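Local coordinates for protein putative serine phosphatase (PDB 6K4E) that probably acts as a magnesium-dependent PP2C-type phosphatase in a threonine phosphorylation pathway that controls biofilm formation in Pseudomonas aeruginosa, at residues I68-L74 with F96-R100; P143-L147 with A186-A190. All coordinates share one frame; numbering follows the deposited sequence.

Interaction 1 of 2, residues I68-L74 with F96-R100; sequences ILPDRQL and FYVYR
Tyr97 and Asp71 meet almost in one plane: the carboxylate is turned only 14° from the phenol ring, and OD1 of Asp71 sits at the ring's edge. There Asp71 OD1 accepts a very short hydrogen bond, 2.5 Å, from Tyr97 OH. A water at the same rim donates to both Tyr97 OH and Asp71 OD2, so the phenol oxygen is gripped by two bonds and the carboxylate is tied through each of its oxygens. The ring reaches this position because Tyr97 CG stands between the backbone N and the carbonyl carbon (chi1 47°). Leu69 crosses Tyr97 at about a right angle, and its CD2 lies over one face of the Tyr97 ring, 4.2 Å from the centroid, while Leu69 CD2 also touches Phe96 CB at 3.8 Å. Pro70 is wedged between the two tyrosines: its CD is 3.3 Å from the carbonyl O of Tyr97 and its CG is 3.6 Å from CB of Tyr99. Tyr97 lies on the inner side of an edge strand in the two-sheet PP2C sandwich, since its side chain also reaches Thr294 and Leu296 on a strand of the other sheet, and Trp86 meets its ring edge-to-face. Pro70 is the N-cap of helix 71-77, and its O accepts the Leu74 N bond of the first turn. That turn sends Leu74 across to Tyr99, where Leu74 CD2 lies over the Tyr99 ring, 3.8 Å from the centroid and 22° off the normal. CD1, the other branch, touches the edge of the Tyr97 ring. Tyr99 OH is hydrogen-bonded to OG1 of Thr77, at the far end of helix 71-77. At the loop end a second water donates to Ile68 O and Tyr97 O, while Ile68 CD1 approaches the Phe96 ring obliquely.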
loop_
_atom_site.group_PDB
_atom_site.type_symbol
_atom_site.label_atom_id
_atom_site.label_comp_id
_atom_site.label_asym_id
_atom_site.label_seq_id
_atom_site.Cartn_x
_atom_site.Cartn_y
_atom_site.Cartn_z
ATOM N N ILE B 68 0.033 5.528 -8.953
ATOM C CA ILE B 68 1.352 5.371 -8.337
ATOM C C ILE B 68 2.449 5.063 -9.419
ATOM O O ILE B 68 3.620 4.953 -9.076
ATOM C CB ILE B 68 1.341 4.361 -7.137
ATOM C CG1 ILE B 68 1.136 2.896 -7.592
ATOM C CG2 ILE B 68 0.343 4.768 -6.073
ATOM C CD1 ILE B 68 2.225 1.965 -7.222
ATOM N N LEU B 69 2.056 4.979 -10.717
ATOM C CA LEU B 69 2.978 4.693 -11.826
ATOM C C LEU B 69 3.581 5.973 -12.427
ATOM O O LEU B 69 2.859 6.947 -12.556
ATOM C CB LEU B 69 2.334 3.815 -12.914
ATOM C CG LEU B 69 1.644 2.512 -12.433
ATOM C CD1 LEU B 69 0.819 1.901 -13.543
ATOM C CD2 LEU B 69 2.633 1.514 -11.844
ATOM N N PRO B 70 4.899 5.996 -12.789
ATOM C CA PRO B 70 5.517 7.246 -13.304
ATOM C C PRO B 70 5.384 7.526 -14.811
ATOM O O PRO B 70 6.256 8.163 -15.388
ATOM C CB PRO B 70 6.983 7.076 -12.896
ATOM C CG PRO B 70 7.212 5.598 -13.024
ATOM C CD PRO B 70 5.919 4.935 -12.612
ATOM N N ASP B 71 4.276 7.105 -15.434
ATOM C CA ASP B 71 3.949 7.292 -16.868
ATOM C C ASP B 71 4.208 8.671 -17.454
ATOM O O ASP B 71 4.850 8.783 -18.497
ATOM C CB ASP B 71 2.467 6.954 -17.090
ATOM C CG ASP B 71 2.198 5.493 -16.886
ATOM O OD1 ASP B 71 3.152 4.765 -16.555
ATOM O OD2 ASP B 71 1.036 5.071 -17.074
ATOM N N ARG B 72 3.638 9.702 -16.812
ATOM C CA ARG B 72 3.691 11.106 -17.197
ATOM C C ARG B 72 5.126 11.614 -17.234
ATOM O O ARG B 72 5.525 12.244 -18.208
ATOM C CB ARG B 72 2.829 11.955 -16.241
ATOM C CG ARG B 72 2.760 13.446 -16.597
ATOM C CD ARG B 72 2.502 14.339 -15.390
ATOM N NE ARG B 72 2.615 15.760 -15.742
ATOM C CZ ARG B 72 1.585 16.588 -15.898
ATOM N NH1 ARG B 72 0.344 16.159 -15.704
ATOM N NH2 ARG B 72 1.789 17.858 -16.229
ATOM N N GLN B 73 5.877 11.355 -16.159
ATOM C CA GLN B 73 7.268 11.730 -15.958
ATOM C C GLN B 73 8.144 11.030 -17.001
ATOM O O GLN B 73 8.957 11.697 -17.655
ATOM C CB GLN B 73 7.701 11.400 -14.522
ATOM C CG GLN B 73 6.816 12.051 -13.459
ATOM C CD GLN B 73 5.752 11.096 -12.910
ATOM O OE1 GLN B 73 4.719 10.812 -13.549
ATOM N NE2 GLN B 73 5.973 10.595 -11.691
ATOM N N LEU B 74 7.905 9.726 -17.231
ATOM C CA LEU B 74 8.614 8.958 -18.258
ATOM C C LEU B 74 8.413 9.564 -19.662
ATOM O O LEU B 74 9.389 9.744 -20.381
ATOM C CB LEU B 74 8.205 7.463 -18.236
ATOM C CG LEU B 74 8.893 6.572 -17.201
ATOM C CD1 LEU B 74 8.088 5.301 -16.949
ATOM C CD2 LEU B 74 10.308 6.224 -17.652
ATOM N N PHE B 96 4.916 -3.467 -10.723
ATOM C CA PHE B 96 4.927 -2.019 -10.945
ATOM C C PHE B 96 6.315 -1.581 -11.387
ATOM O O PHE B 96 7.183 -2.413 -11.618
ATOM C CB PHE B 96 4.344 -1.194 -9.757
ATOM C CG PHE B 96 5.236 -1.025 -8.545
ATOM C CD1 PHE B 96 5.466 -2.086 -7.679
ATOM C CD2 PHE B 96 5.842 0.200 -8.271
ATOM C CE1 PHE B 96 6.268 -1.918 -6.544
ATOM C CE2 PHE B 96 6.696 0.348 -7.165
ATOM C CZ PHE B 96 6.886 -0.697 -6.301
ATOM N N TYR B 97 6.496 -0.301 -11.600
ATOM C CA TYR B 97 7.756 0.234 -12.076
ATOM C C TYR B 97 7.964 1.609 -11.490
ATOM O O TYR B 97 7.006 2.274 -11.063
ATOM C CB TYR B 97 7.807 0.274 -13.608
ATOM C CG TYR B 97 6.574 0.846 -14.272
ATOM C CD1 TYR B 97 5.444 0.063 -14.473
ATOM C CD2 TYR B 97 6.577 2.138 -14.801
ATOM C CE1 TYR B 97 4.322 0.564 -15.132
ATOM C CE2 TYR B 97 5.455 2.651 -15.465
ATOM C CZ TYR B 97 4.330 1.860 -15.614
ATOM O OH TYR B 97 3.227 2.296 -16.287
ATOM N N VAL B 98 9.229 1.991 -11.406
ATOM C CA VAL B 98 9.619 3.253 -10.804
ATOM C C VAL B 98 10.446 4.036 -11.811
ATOM O O VAL B 98 10.986 3.477 -12.760
ATOM C CB VAL B 98 10.379 3.025 -9.452
ATOM C CG1 VAL B 98 9.446 2.456 -8.383
ATOM C CG2 VAL B 98 11.608 2.120 -9.618
ATOM N N TYR B 99 10.569 5.318 -11.576
ATOM C CA TYR B 99 11.359 6.221 -12.398
ATOM C C TYR B 99 11.558 7.476 -11.582
ATOM O O TYR B 99 10.622 7.937 -10.936
ATOM C CB TYR B 99 10.618 6.585 -13.692
ATOM C CG TYR B 99 11.363 7.622 -14.500
ATOM C CD1 TYR B 99 12.570 7.313 -15.128
ATOM C CD2 TYR B 99 10.852 8.901 -14.666
ATOM C CE1 TYR B 99 13.259 8.261 -15.877
ATOM C CE2 TYR B 99 11.536 9.857 -15.417
ATOM C CZ TYR B 99 12.741 9.528 -16.021
ATOM O OH TYR B 99 13.445 10.438 -16.757
ATOM N N ARG B 100 12.779 8.005 -11.592
ATOM C CA ARG B 100 13.165 9.236 -10.909
ATOM C C ARG B 100 14.227 9.964 -11.748
ATOM O O ARG B 100 15.373 9.522 -11.808
ATOM C CB ARG B 100 13.683 8.918 -9.497
ATOM C CG ARG B 100 14.120 10.154 -8.681
ATOM C CD ARG B 100 12.952 11.025 -8.224
ATOM N NE ARG B 100 12.099 10.310 -7.266
ATOM C CZ ARG B 100 12.171 10.418 -5.947
ATOM N NH1 ARG B 100 13.015 11.275 -5.389
ATOM N NH2 ARG B 100 11.405 9.666 -5.177
HETATM O O HOH W 1 6.449 4.089 -9.150
HETATM O O HOH W 2 0.819 2.041 -17.441
#

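Interaction 2 of 2, residues P143-L147 with A186-A190; sequences PAAIL and AFAGA
Pro143, the first residue of helix 143-157, lays its ring against two alanines of strand 184-190. Pro143 CG comes to 3.4 Å from Ala186 O. Its CD touches Ala186 CB, and Pro143 CB meets Ala188 CB at 3.7 Å. At Ala144 the backbone itself is the contact surface: CB of Ala188 lies 3.4 Å from Ala144 N, whose hydrogen bond goes to Asn222 OD1, and the CB atoms of Ala144 and Ala188 are 4.0 Å apart. The helix then faces helix 117-138, where Ile146 packs. One turn on from Pro143, Leu147, whose N donates to Pro143 O, returns to the strand. With CG beside the backbone N (chi1 -68°), Leu147 brings its CD1 to 3.4 Å from Ala188 O and also touches Ala188 CB. The helix thus packs on the sheet in the alpha-beta layering of the PP2C fold, the two short axes 32° apart and 7.5 Å at closest approach. No hydrogen bond crosses between the segments, so side-chain carbons pack on one another and on backbone carbonyls and amide, held by van der Waals contact, and the small methyl of Ala188 is consistent with so close an approach of helix to strand.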
loop_
_atom_site.group_PDB
_atom_site.type_symbol
_atom_site.label_atom_id
_atom_site.label_comp_id
_atom_site.label_asym_id
_atom_site.label_seq_id
_atom_site.Cartn_x
_atom_site.Cartn_y
_atom_site.Cartn_z
ATOM N N PRO B 143 21.711 1.793 -6.919
ATOM C CA PRO B 143 20.644 0.771 -6.922
ATOM C C PRO B 143 20.736 -0.281 -5.813
ATOM O O PRO B 143 19.721 -0.593 -5.203
ATOM C CB PRO B 143 20.748 0.162 -8.327
ATOM C CG PRO B 143 21.309 1.256 -9.149
ATOM C CD PRO B 143 22.330 1.895 -8.257
ATOM N N ALA B 144 21.933 -0.792 -5.518
ATOM C CA ALA B 144 22.138 -1.772 -4.439
ATOM C C ALA B 144 21.747 -1.213 -3.079
ATOM O O ALA B 144 21.111 -1.943 -2.324
ATOM C CB ALA B 144 23.569 -2.275 -4.416
ATOM N N ALA B 145 22.090 0.070 -2.772
ATOM C CA ALA B 145 21.711 0.719 -1.492
ATOM C C ALA B 145 20.196 0.929 -1.388
ATOM O O ALA B 145 19.635 0.732 -0.314
ATOM C CB ALA B 145 22.428 2.044 -1.323
ATOM N N ILE B 146 19.537 1.286 -2.530
ATOM C CA ILE B 146 18.097 1.500 -2.628
ATOM C C ILE B 146 17.375 0.190 -2.306
ATOM O O ILE B 146 16.425 0.199 -1.548
ATOM C CB ILE B 146 17.689 2.118 -4.016
ATOM C CG1 ILE B 146 18.304 3.533 -4.204
ATOM C CG2 ILE B 146 16.151 2.214 -4.168
ATOM C CD1 ILE B 146 18.405 3.998 -5.636
ATOM N N LEU B 147 17.836 -0.930 -2.866
ATOM C CA LEU B 147 17.259 -2.263 -2.658
ATOM C C LEU B 147 17.382 -2.732 -1.220
ATOM O O LEU B 147 16.431 -3.309 -0.703
ATOM C CB LEU B 147 17.866 -3.297 -3.628
ATOM C CG LEU B 147 17.543 -3.142 -5.116
ATOM C CD1 LEU B 147 18.133 -4.267 -5.890
ATOM C CD2 LEU B 147 16.056 -3.124 -5.368
ATOM N N ALA B 186 24.598 1.754 -13.542
ATOM C CA ALA B 186 24.759 0.899 -12.375
ATOM C C ALA B 186 23.476 0.105 -12.259
ATOM O O ALA B 186 22.405 0.690 -12.332
ATOM C CB ALA B 186 24.995 1.738 -11.123
ATOM N N PHE B 187 23.571 -1.213 -12.154
ATOM C CA PHE B 187 22.397 -2.076 -12.032
ATOM C C PHE B 187 22.497 -2.977 -10.810
ATOM O O PHE B 187 23.557 -3.518 -10.523
ATOM C CB PHE B 187 22.206 -2.946 -13.318
ATOM C CG PHE B 187 21.276 -4.136 -13.137
ATOM C CD1 PHE B 187 19.901 -3.954 -12.972
ATOM C CD2 PHE B 187 21.779 -5.426 -13.063
ATOM C CE1 PHE B 187 19.057 -5.051 -12.733
ATOM C CE2 PHE B 187 20.932 -6.511 -12.843
ATOM C CZ PHE B 187 19.585 -6.320 -12.698
ATOM N N ALA B 188 21.388 -3.162 -10.108
ATOM C CA ALA B 188 21.309 -4.110 -8.991
ATOM C C ALA B 188 19.941 -4.749 -9.042
ATOM O O ALA B 188 18.954 -4.049 -9.202
ATOM C CB ALA B 188 21.539 -3.418 -7.656
ATOM N N GLY B 189 19.901 -6.070 -8.959
ATOM C CA GLY B 189 18.653 -6.817 -9.045
ATOM C C GLY B 189 18.512 -7.998 -8.114
ATOM O O GLY B 189 19.502 -8.631 -7.750
ATOM N N ALA B 190 17.271 -8.267 -7.687
ATOM C CA ALA B 190 16.894 -9.423 -6.877
ATOM C C ALA B 190 15.906 -10.208 -7.751
ATOM O O ALA B 190 14.768 -9.774 -7.912
ATOM C CB ALA B 190 16.223 -8.969 -5.591
#

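In the fold
Both interactions use the same antiparallel sheet, interaction 1 on its edge strand 95-101 and interaction 2 on strand 184-190, with strands 105-113 and 171-179 between them. Their centres are about 17 Å apart and their nearest atoms about 7 Å, so they do not touch. The Tyr97 and Tyr99 part of interaction 1 lies on the face toward the other sheet, and interaction 2 on the helical face; Phe96 of interaction 1 also packs on helix 117-138, as does Ile146. Neither supplies a metal ligand. The side chain of Phe96 is about 9 Å from a bound magnesium ion and touches the magnesium-site residue Cys113; that of Ala190 is about 11 Å from a magnesium ion.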